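Local coordinates for protein constitutive androstane receptor (Mus musculus, PDB 1XNX) that binds DNA response elements as a heterodimer with RXR and activates transcription of genes such as CYP2B6 and CYP3A4, here with its ligand-binding domain holding the inverse agonist androstenol, at residues H52-Q57 and C131-D136; S113-F118 and N156-H161; G141-F146 and N232-E237. One frame throughout, in Å; residues are numbered along the deposited sequence.

Contact 1. Residues H52-Q57 and C131-D136. With ATE (16,17-androstene-3-ol), chain C.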
loop_
_atom_site.group_PDB
_atom_site.type_symbol
_atom_site.label_atom_id
_atom_site.label_comp_id
_atom_site.label_asym_id
_atom_site.label_seq_id
_atom_site.Cartn_x
_atom_site.Cartn_y
_atom_site.Cartn_z
ATOM N N HIS A 52 -13.970 5.570 6.232
ATOM C CA HIS A 52 -12.730 4.813 6.321
ATOM C C HIS A 52 -12.189 4.860 7.733
ATOM O O HIS A 52 -11.501 3.940 8.169
ATOM C CB HIS A 52 -11.670 5.348 5.346
ATOM C CG HIS A 52 -11.037 6.633 5.783
ATOM N ND1 HIS A 52 -11.722 7.830 5.822
ATOM C CD2 HIS A 52 -9.776 6.907 6.197
ATOM C CE1 HIS A 52 -10.910 8.786 6.236
ATOM N NE2 HIS A 52 -9.725 8.252 6.472
ATOM N N HIS A 53 -12.495 5.938 8.441
ATOM C CA HIS A 53 -12.034 6.099 9.813
ATOM C C HIS A 53 -13.236 6.086 10.753
ATOM O O HIS A 53 -14.014 7.044 10.782
ATOM C CB HIS A 53 -11.282 7.416 9.964
ATOM C CG HIS A 53 -10.623 7.578 11.295
ATOM N ND1 HIS A 53 -9.414 6.988 11.603
ATOM C CD2 HIS A 53 -11.022 8.229 12.413
ATOM C CE1 HIS A 53 -9.097 7.269 12.854
ATOM N NE2 HIS A 53 -10.055 8.020 13.368
ATOM N N ARG A 54 -13.388 5.016 11.528
ATOM C CA ARG A 54 -14.534 4.911 12.433
ATOM C C ARG A 54 -14.255 4.055 13.658
ATOM O O ARG A 54 -14.995 3.116 13.948
ATOM C CB ARG A 54 -15.731 4.330 11.673
ATOM C CG ARG A 54 -15.331 3.477 10.492
ATOM C CD ARG A 54 -16.428 2.520 10.080
ATOM N NE ARG A 54 -16.094 1.833 8.840
ATOM C CZ ARG A 54 -16.369 0.558 8.593
ATOM N NH1 ARG A 54 -16.984 -0.176 9.512
ATOM N NH2 ARG A 54 -16.031 0.017 7.426
ATOM N N PRO A 55 -13.201 4.388 14.416
ATOM C CA PRO A 55 -12.826 3.631 15.615
ATOM C C PRO A 55 -13.923 3.353 16.647
ATOM O O PRO A 55 -13.965 2.266 17.228
ATOM C CB PRO A 55 -11.687 4.462 16.203
ATOM C CG PRO A 55 -12.054 5.845 15.808
ATOM C CD PRO A 55 -12.478 5.671 14.368
ATOM N N PHE A 56 -14.812 4.321 16.872
ATOM C CA PHE A 56 -15.866 4.161 17.876
ATOM C C PHE A 56 -17.285 4.135 17.316
ATOM O O PHE A 56 -18.258 4.098 18.071
ATOM C CB PHE A 56 -15.779 5.287 18.922
ATOM C CG PHE A 56 -14.410 5.464 19.519
ATOM C CD1 PHE A 56 -13.547 6.448 19.040
ATOM C CD2 PHE A 56 -13.969 4.626 20.541
ATOM C CE1 PHE A 56 -12.262 6.594 19.573
ATOM C CE2 PHE A 56 -12.685 4.765 21.079
ATOM C CZ PHE A 56 -11.832 5.746 20.595
ATOM N N GLN A 57 -17.408 4.155 16.001
ATOM C CA GLN A 57 -18.723 4.162 15.373
ATOM C C GLN A 57 -19.470 2.839 15.594
ATOM O O GLN A 57 -18.908 1.757 15.435
ATOM C CB GLN A 57 -18.570 4.434 13.868
ATOM C CG GLN A 57 -19.779 5.061 13.216
ATOM C CD GLN A 57 -20.019 6.490 13.685
ATOM O OE1 GLN A 57 -19.134 7.343 13.602
ATOM N NE2 GLN A 57 -21.225 6.757 14.176
ATOM N N CYS A 131 -15.373 1.082 2.357
ATOM C CA CYS A 131 -14.153 0.677 3.041
ATOM C C CYS A 131 -14.442 -0.496 3.985
ATOM O O CYS A 131 -15.039 -0.321 5.046
ATOM C CB CYS A 131 -13.565 1.852 3.825
ATOM S SG CYS A 131 -12.096 1.399 4.764
ATOM N N TYR A 132 -14.013 -1.692 3.598
ATOM C CA TYR A 132 -14.257 -2.858 4.420
ATOM C C TYR A 132 -13.179 -3.106 5.467
ATOM O O TYR A 132 -11.987 -2.987 5.194
ATOM C CB TYR A 132 -14.428 -4.105 3.545
ATOM C CG TYR A 132 -15.627 -4.044 2.621
ATOM C CD1 TYR A 132 -15.464 -3.846 1.244
ATOM C CD2 TYR A 132 -16.927 -4.189 3.120
ATOM C CE1 TYR A 132 -16.559 -3.793 0.390
ATOM C CE2 TYR A 132 -18.039 -4.141 2.267
ATOM C CZ TYR A 132 -17.840 -3.944 0.903
ATOM O OH TYR A 132 -18.914 -3.917 0.047
ATOM N N LYS A 133 -13.621 -3.448 6.670
ATOM C CA LYS A 133 -12.731 -3.733 7.780
ATOM C C LYS A 133 -13.074 -5.127 8.276
ATOM O O LYS A 133 -14.236 -5.548 8.200
ATOM C CB LYS A 133 -12.952 -2.721 8.899
ATOM C CG LYS A 133 -12.788 -1.279 8.460
ATOM C CD LYS A 133 -13.210 -0.331 9.558
ATOM C CE LYS A 133 -12.869 1.085 9.194
ATOM N NZ LYS A 133 -11.434 1.175 8.816
ATOM N N MET A 134 -12.075 -5.841 8.792
ATOM C CA MET A 134 -12.297 -7.198 9.285
ATOM C C MET A 134 -13.397 -7.219 10.338
ATOM O O MET A 134 -14.189 -8.165 10.410
ATOM C CB MET A 134 -11.015 -7.782 9.886
ATOM C CG MET A 134 -11.105 -9.294 10.108
ATOM S SD MET A 134 -9.899 -9.979 11.262
ATOM C CE MET A 134 -10.835 -9.963 12.754
ATOM N N GLU A 135 -13.450 -6.166 11.148
ATOM C CA GLU A 135 -14.453 -6.076 12.199
ATOM C C GLU A 135 -15.876 -6.120 11.640
ATOM O O GLU A 135 -16.790 -6.578 12.318
ATOM C CB GLU A 135 -14.265 -4.798 13.014
ATOM C CG GLU A 135 -12.910 -4.663 13.695
ATOM C CD GLU A 135 -11.752 -4.502 12.705
ATOM O OE1 GLU A 135 -11.989 -4.051 11.555
ATOM O OE2 GLU A 135 -10.600 -4.812 13.088
ATOM N N ASP A 136 -16.065 -5.658 10.407
ATOM C CA ASP A 136 -17.397 -5.662 9.809
ATOM C C ASP A 136 -17.873 -7.087 9.570
ATOM O O ASP A 136 -19.064 -7.392 9.708
ATOM C CB ASP A 136 -17.410 -4.892 8.485
ATOM C CG ASP A 136 -16.854 -3.482 8.620
ATOM O OD1 ASP A 136 -17.087 -2.840 9.676
ATOM O OD2 ASP A 136 -16.189 -3.014 7.661
HETATM O O1 ATE C . -16.867 -13.802 0.192
HETATM C C3 ATE C . -17.783 -13.434 1.223
HETATM C C2 ATE C . -18.150 -11.957 0.954
HETATM C C1 ATE C . -17.034 -10.984 1.359
HETATM C C4 ATE C . -17.021 -13.807 2.514
HETATM C C5 ATE C . -15.897 -12.780 2.802
HETATM C C6 ATE C . -15.190 -13.173 4.113
HETATM C C10 ATE C . -16.332 -11.259 2.727
HETATM C C19 ATE C . -17.429 -10.976 3.820
HETATM C C9 ATE C . -15.156 -10.260 3.045
HETATM C C11 ATE C . -15.513 -8.752 2.984
HETATM C C8 ATE C . -14.478 -10.697 4.410
HETATM C C7 ATE C . -14.074 -12.194 4.492
HETATM C C14 ATE C . -13.314 -9.726 4.762
HETATM C C15 ATE C . -12.441 -9.892 6.005
HETATM C C13 ATE C . -13.664 -8.203 4.689
HETATM C C12 ATE C . -14.351 -7.810 3.362
HETATM C C18 ATE C . -14.596 -7.722 5.854
HETATM C C17 ATE C . -12.280 -7.734 5.103
HETATM C C16 ATE C . -11.587 -8.654 5.810
HETATM O O HOH W 1 -11.411 3.202 11.434
#
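R54 and D136 join the long loop that follows helix 16-32 to the start of helix 134-139, beside the small antiparallel sheet of the nuclear receptor ligand-binding domain. The charged pairing is end-on: R54 NH1 reaches D136 OD1 at 2.7 Å and NH2 reaches OD2 at 3.0 Å, each carboxylate oxygen met on its syn side. Guanidinium and carboxylate planes lie 7° apart, so the two groups meet edge to edge, nearly in one plane. D136 OD2 also accepts the backbone N of K133 from the other face of the carboxylate, which fixes the acid in the first turn of its helix, and R59 pairs with OD1.

Two backbone carbonyls and a water take further donors. R54 NH2 makes a weak bond to C131 O, and K133 NZ donates to H52 O at 2.8 Å, tilted 30° from the carbonyl plane. The water accepts from R54 N and, weakly, from K133 NZ.

In the packing contacts, the K133 chain slides past R54 in the opposite direction and lays CD over the centre of the guanidinium, 3.4 Å above its plane; the bend at chi4 (-53°) then turns NZ toward the loop. C131 SG rests against H52 CA at 3.8 Å. Behind this layer is the steroid pocket, where Y132 CB lies 3.7 Å from ATE C12.

Contact 2. Residues S113-F118 and N156-H161; sequences SLNTTF and NLKGLH
K158 reaches from the last turn of helix 144-158 to the chain near the end of helix 95-114, where NZ donates to N115 O at 3.0 Å. The nitrogen lies in the carbonyl plane, with a C=O...N angle of 147°. With CG anti to the backbone N (chi1 -160°) and a bend at chi2, the methylenes run past F118 in the opposite direction. CB meets the edge of that ring, 3.9 Å from F118 CD2. One residue earlier, L157 lays its CD2 methyl against the amide group of N115, 3.9 Å from N115 CG.

The carbonyl that receives the lysine is held by its own turn: N115 O also accepts F118 N at 3.1 Å. Just before it, L114 O takes both T117 N and T117 OG1, the hydroxyl at 3.1 Å, in the turn that follows.

Further out, Y167 of helix 164-175 covers T116, L157 and K158, while the F118 ring meets F125 on strand 124-127. K158 also packs on Q121 of the second subunit. The arrangement is a lysine bound to a carbonyl near the end of a helix, set in the helical ligand-binding domain where helix 95-114 passes into the sheet bordering the ligand pocket.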
loop_
_atom_site.group_PDB
_atom_site.type_symbol
_atom_site.label_atom_id
_atom_site.label_comp_id
_atom_site.label_asym_id
_atom_site.label_seq_id
_atom_site.Cartn_x
_atom_site.Cartn_y
_atom_site.Cartn_z
ATOM N N SER A 113 -8.802 -11.957 -6.538
ATOM C CA SER A 113 -9.221 -10.742 -7.228
ATOM C C SER A 113 -9.416 -9.610 -6.231
ATOM O O SER A 113 -9.027 -8.466 -6.478
ATOM C CB SER A 113 -10.532 -10.980 -7.976
ATOM O OG SER A 113 -10.342 -11.884 -9.049
ATOM N N LEU A 114 -10.011 -9.940 -5.092
ATOM C CA LEU A 114 -10.278 -8.950 -4.066
ATOM C C LEU A 114 -9.007 -8.326 -3.476
ATOM O O LEU A 114 -9.014 -7.155 -3.091
ATOM C CB LEU A 114 -11.110 -9.583 -2.951
ATOM C CG LEU A 114 -12.195 -8.722 -2.299
ATOM C CD1 LEU A 114 -12.438 -9.220 -0.878
ATOM C CD2 LEU A 114 -11.766 -7.271 -2.280
ATOM N N ASN A 115 -7.921 -9.097 -3.405
ATOM C CA ASN A 115 -6.664 -8.598 -2.839
ATOM C C ASN A 115 -6.214 -7.370 -3.607
ATOM O O ASN A 115 -5.351 -6.608 -3.170
ATOM C CB ASN A 115 -5.565 -9.668 -2.913
ATOM C CG ASN A 115 -4.307 -9.270 -2.137
ATOM O OD1 ASN A 115 -4.369 -8.997 -0.937
ATOM N ND2 ASN A 115 -3.164 -9.236 -2.822
ATOM N N THR A 116 -6.828 -7.193 -4.767
ATOM C CA THR A 116 -6.529 -6.094 -5.667
ATOM C C THR A 116 -6.928 -4.743 -5.107
ATOM O O THR A 116 -6.400 -3.718 -5.523
ATOM C CB THR A 116 -7.219 -6.358 -7.009
ATOM O OG1 THR A 116 -6.338 -7.139 -7.829
ATOM C CG2 THR A 116 -7.606 -5.076 -7.704
ATOM N N THR A 117 -7.849 -4.750 -4.149
ATOM C CA THR A 117 -8.333 -3.522 -3.532
ATOM C C THR A 117 -7.828 -3.426 -2.105
ATOM O O THR A 117 -8.188 -2.501 -1.383
ATOM C CB THR A 117 -9.884 -3.488 -3.471
ATOM O OG1 THR A 117 -10.336 -4.451 -2.506
ATOM C CG2 THR A 117 -10.498 -3.823 -4.832
ATOM N N PHE A 118 -6.993 -4.376 -1.701
ATOM C CA PHE A 118 -6.479 -4.407 -0.335
ATOM C C PHE A 118 -5.317 -3.464 -0.075
ATOM O O PHE A 118 -4.378 -3.407 -0.848
ATOM C CB PHE A 118 -6.055 -5.835 0.034
ATOM C CG PHE A 118 -5.655 -6.006 1.480
ATOM C CD1 PHE A 118 -6.614 -5.973 2.489
ATOM C CD2 PHE A 118 -4.315 -6.193 1.829
ATOM C CE1 PHE A 118 -6.241 -6.125 3.825
ATOM C CE2 PHE A 118 -3.932 -6.345 3.158
ATOM C CZ PHE A 118 -4.894 -6.312 4.158
ATOM N N ASN A 156 -0.153 -11.302 3.270
ATOM C CA ASN A 156 0.946 -12.018 2.648
ATOM C C ASN A 156 1.015 -11.756 1.141
ATOM O O ASN A 156 2.085 -11.482 0.589
ATOM C CB ASN A 156 0.798 -13.516 2.909
ATOM C CG ASN A 156 1.160 -13.899 4.325
ATOM O OD1 ASN A 156 0.638 -14.876 4.867
ATOM N ND2 ASN A 156 2.075 -13.147 4.929
ATOM N N LEU A 157 -0.132 -11.834 0.476
ATOM C CA LEU A 157 -0.174 -11.621 -0.965
ATOM C C LEU A 157 0.062 -10.167 -1.383
ATOM O O LEU A 157 0.649 -9.912 -2.436
ATOM C CB LEU A 157 -1.508 -12.124 -1.542
ATOM C CG LEU A 157 -1.638 -12.100 -3.070
ATOM C CD1 LEU A 157 -0.490 -12.860 -3.695
ATOM C CD2 LEU A 157 -2.952 -12.714 -3.488
ATOM N N LYS A 158 -0.376 -9.206 -0.575
ATOM C CA LYS A 158 -0.170 -7.820 -0.969
ATOM C C LYS A 158 1.292 -7.461 -0.851
ATOM O O LYS A 158 1.828 -6.705 -1.666
ATOM C CB LYS A 158 -0.981 -6.865 -0.105
ATOM C CG LYS A 158 -1.183 -5.519 -0.772
ATOM C CD LYS A 158 -2.011 -5.682 -2.033
ATOM C CE LYS A 158 -2.340 -4.348 -2.670
ATOM N NZ LYS A 158 -3.322 -4.502 -3.789
ATOM N N GLY A 159 1.929 -8.006 0.178
ATOM C CA GLY A 159 3.334 -7.740 0.405
ATOM C C GLY A 159 4.209 -8.114 -0.773
ATOM O O GLY A 159 5.359 -7.683 -0.835
ATOM N N LEU A 160 3.679 -8.894 -1.713
ATOM C CA LEU A 160 4.461 -9.310 -2.875
ATOM C C LEU A 160 4.456 -8.297 -4.026
ATOM O O LEU A 160 5.109 -8.494 -5.040
ATOM C CB LEU A 160 3.975 -10.677 -3.370
ATOM C CG LEU A 160 4.112 -11.812 -2.349
ATOM C CD1 LEU A 160 3.501 -13.087 -2.900
ATOM C CD2 LEU A 160 5.580 -12.015 -2.008
ATOM N N HIS A 161 3.709 -7.214 -3.864
ATOM C CA HIS A 161 3.646 -6.171 -4.877
ATOM C C HIS A 161 3.281 -6.633 -6.283
ATOM O O HIS A 161 3.933 -6.236 -7.243
ATOM C CB HIS A 161 4.981 -5.427 -4.939
ATOM C CG HIS A 161 5.251 -4.571 -3.743
ATOM N ND1 HIS A 161 4.244 -4.051 -2.960
ATOM C CD2 HIS A 161 6.410 -4.094 -3.230
ATOM C CE1 HIS A 161 4.769 -3.287 -2.018
ATOM N NE2 HIS A 161 6.082 -3.297 -2.160
#

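Contact 3. Residues G141-F146 and N232-E237; sequences GFQYEF and NAYSYE
F146 lays its CB over the face of the Y234 ring, 4.1 Å from the centroid and 24° off the normal, a CH-pi contact. Farther along, F146 CD1 lies against Y234 CB at 3.4 Å. The two rings themselves meet obliquely, their planes 42° apart, as the side chains run past one another in opposite directions. F146 takes a second CH-pi contact from E237 CB, 4.2 Å from its ring centroid, so the phenyl packs against both Y234 and the aliphatic part of the glutamate.

E237 uses both halves of its chain. Its CG meets F142 at the ring edge, 3.5 Å from CD2. Bent at chi2 (68°), it then swings the carboxylate to the start of the other helix, where OE1 accepts Q143 N at 2.6 Å from above the carboxylate plane. Q143 is the N-cap residue of helix 144-158, so this negative group stands at a helix N-terminus, where the dipole would probably stabilise its charge. R240 makes a weak, long ion pair with the same oxygen.

F142 and Y234 are both important for recognition of the ligand TCPOBOP. G141 closes helix 134-139 in a Schellman motif, F142 packs on A137 of that helix with its side chain about 4 Å from the bound steroid, and helix 235-241, which follows helix 216-233, packs against the first turn of helix 144-158.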
loop_
_atom_site.group_PDB
_atom_site.type_symbol
_atom_site.label_atom_id
_atom_site.label_comp_id
_atom_site.label_asym_id
_atom_site.label_seq_id
_atom_site.Cartn_x
_atom_site.Cartn_y
_atom_site.Cartn_z
ATOM N N GLY A 141 -21.127 -12.127 11.980
ATOM C CA GLY A 141 -21.153 -13.493 12.456
ATOM C C GLY A 141 -20.094 -14.429 11.900
ATOM O O GLY A 141 -20.134 -15.640 12.155
ATOM N N PHE A 142 -19.148 -13.903 11.134
ATOM C CA PHE A 142 -18.093 -14.758 10.616
ATOM C C PHE A 142 -17.133 -15.093 11.770
ATOM O O PHE A 142 -16.891 -14.278 12.666
ATOM C CB PHE A 142 -17.367 -14.072 9.459
ATOM C CG PHE A 142 -18.164 -14.050 8.175
ATOM C CD1 PHE A 142 -18.951 -12.946 7.840
ATOM C CD2 PHE A 142 -18.152 -15.151 7.314
ATOM C CE1 PHE A 142 -19.718 -12.932 6.665
ATOM C CE2 PHE A 142 -18.909 -15.152 6.142
ATOM C CZ PHE A 142 -19.699 -14.034 5.815
ATOM N N GLN A 143 -16.612 -16.311 11.756
ATOM C CA GLN A 143 -15.710 -16.776 12.799
ATOM C C GLN A 143 -14.373 -16.028 12.795
ATOM O O GLN A 143 -13.759 -15.816 11.743
ATOM C CB GLN A 143 -15.488 -18.276 12.632
ATOM C CG GLN A 143 -14.698 -18.915 13.750
ATOM C CD GLN A 143 -14.755 -20.430 13.682
ATOM O OE1 GLN A 143 -14.078 -21.117 14.436
ATOM N NE2 GLN A 143 -15.576 -20.954 12.779
ATOM N N TYR A 144 -13.922 -15.635 13.978
ATOM C CA TYR A 144 -12.674 -14.897 14.097
ATOM C C TYR A 144 -11.487 -15.598 13.442
ATOM O O TYR A 144 -10.799 -15.003 12.615
ATOM C CB TYR A 144 -12.355 -14.630 15.568
ATOM C CG TYR A 144 -11.471 -13.425 15.762
ATOM C CD1 TYR A 144 -11.994 -12.137 15.691
ATOM C CD2 TYR A 144 -10.099 -13.572 15.982
ATOM C CE1 TYR A 144 -11.171 -11.019 15.834
ATOM C CE2 TYR A 144 -9.266 -12.463 16.125
ATOM C CZ TYR A 144 -9.806 -11.192 16.051
ATOM O OH TYR A 144 -8.981 -10.103 16.203
ATOM N N GLU A 145 -11.247 -16.854 13.821
ATOM C CA GLU A 145 -10.135 -17.646 13.280
ATOM C C GLU A 145 -10.163 -17.627 11.768
ATOM O O GLU A 145 -9.131 -17.489 11.117
ATOM C CB GLU A 145 -10.215 -19.097 13.754
ATOM C CG GLU A 145 -9.985 -19.312 15.248
ATOM C CD GLU A 145 -11.093 -18.737 16.110
ATOM O OE1 GLU A 145 -12.286 -18.852 15.730
ATOM O OE2 GLU A 145 -10.766 -18.184 17.180
ATOM N N PHE A 146 -11.360 -17.790 11.216
ATOM C CA PHE A 146 -11.565 -17.749 9.773
ATOM C C PHE A 146 -11.038 -16.392 9.284
ATOM O O PHE A 146 -10.096 -16.325 8.495
ATOM C CB PHE A 146 -13.054 -17.881 9.479
ATOM C CG PHE A 146 -13.395 -17.778 8.029
ATOM C CD1 PHE A 146 -12.727 -18.555 7.089
ATOM C CD2 PHE A 146 -14.415 -16.926 7.600
ATOM C CE1 PHE A 146 -13.067 -18.488 5.742
ATOM C CE2 PHE A 146 -14.761 -16.852 6.252
ATOM C CZ PHE A 146 -14.085 -17.637 5.323
ATOM N N ASN A 232 -11.190 -25.417 3.018
ATOM C CA ASN A 232 -11.492 -26.771 3.455
ATOM C C ASN A 232 -11.866 -26.737 4.931
ATOM O O ASN A 232 -12.827 -27.379 5.351
ATOM C CB ASN A 232 -10.281 -27.689 3.254
ATOM C CG ASN A 232 -10.260 -28.351 1.875
ATOM O OD1 ASN A 232 -10.242 -27.674 0.839
ATOM N ND2 ASN A 232 -10.259 -29.680 1.861
ATOM N N ALA A 233 -11.116 -25.963 5.708
ATOM C CA ALA A 233 -11.346 -25.855 7.139
ATOM C C ALA A 233 -12.634 -25.128 7.537
ATOM O O ALA A 233 -13.450 -25.671 8.286
ATOM C CB ALA A 233 -10.150 -25.194 7.795
ATOM N N TYR A 234 -12.831 -23.908 7.046
ATOM C CA TYR A 234 -14.026 -23.158 7.413
ATOM C C TYR A 234 -15.037 -23.069 6.283
ATOM O O TYR A 234 -15.657 -22.026 6.063
ATOM C CB TYR A 234 -13.640 -21.751 7.862
ATOM C CG TYR A 234 -12.503 -21.712 8.846
ATOM C CD1 TYR A 234 -11.181 -21.772 8.412
ATOM C CD2 TYR A 234 -12.745 -21.576 10.213
ATOM C CE1 TYR A 234 -10.123 -21.689 9.316
ATOM C CE2 TYR A 234 -11.699 -21.495 11.125
ATOM C CZ TYR A 234 -10.389 -21.550 10.668
ATOM O OH TYR A 234 -9.351 -21.456 11.564
ATOM N N SER A 235 -15.210 -24.175 5.574
ATOM C CA SER A 235 -16.134 -24.219 4.445
ATOM C C SER A 235 -17.576 -23.927 4.852
ATOM O O SER A 235 -18.349 -23.382 4.065
ATOM C CB SER A 235 -16.060 -25.588 3.764
ATOM O OG SER A 235 -16.657 -25.549 2.477
ATOM N N TYR A 236 -17.931 -24.281 6.082
ATOM C CA TYR A 236 -19.286 -24.068 6.576
ATOM C C TYR A 236 -19.654 -22.588 6.647
ATOM O O TYR A 236 -20.826 -22.216 6.517
ATOM C CB TYR A 236 -19.448 -24.741 7.940
ATOM C CG TYR A 236 -18.340 -24.435 8.917
ATOM C CD1 TYR A 236 -18.322 -23.235 9.634
ATOM C CD2 TYR A 236 -17.308 -25.351 9.140
ATOM C CE1 TYR A 236 -17.308 -22.959 10.550
ATOM C CE2 TYR A 236 -16.290 -25.081 10.053
ATOM C CZ TYR A 236 -16.301 -23.887 10.753
ATOM O OH TYR A 236 -15.310 -23.617 11.666
ATOM N N GLU A 237 -18.641 -21.749 6.836
ATOM C CA GLU A 237 -18.836 -20.313 6.912
ATOM C C GLU A 237 -19.417 -19.810 5.589
ATOM O O GLU A 237 -20.318 -18.970 5.564
ATOM C CB GLU A 237 -17.500 -19.630 7.179
ATOM C CG GLU A 237 -17.559 -18.504 8.201
ATOM C CD GLU A 237 -17.849 -19.010 9.598
ATOM O OE1 GLU A 237 -17.996 -18.181 10.517
ATOM O OE2 GLU A 237 -17.924 -20.244 9.775
#

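In the fold
Contacts 1 and 2 are buried, whereas contact 3 is partly exposed; the centre of contact 2 is about 10 Å from the centre of the chain, against 22 Å for that of contact 1 and 17 Å for that of contact 3. Helix 144-158 serves contact 3 with its first turn and contact 2 with its last, and helix 134-139 of contact 1 precedes it; contacts 1 and 3 touch where M134 packs on Y144. Contact 1 relies on a salt bridge, contact 2 on a lysine bound to a carbonyl, contact 3 on aromatic packing with one carboxylate bond. Contacts 1 and 2 also reach the second subunit; contact 3 touches no other chain of the assembly.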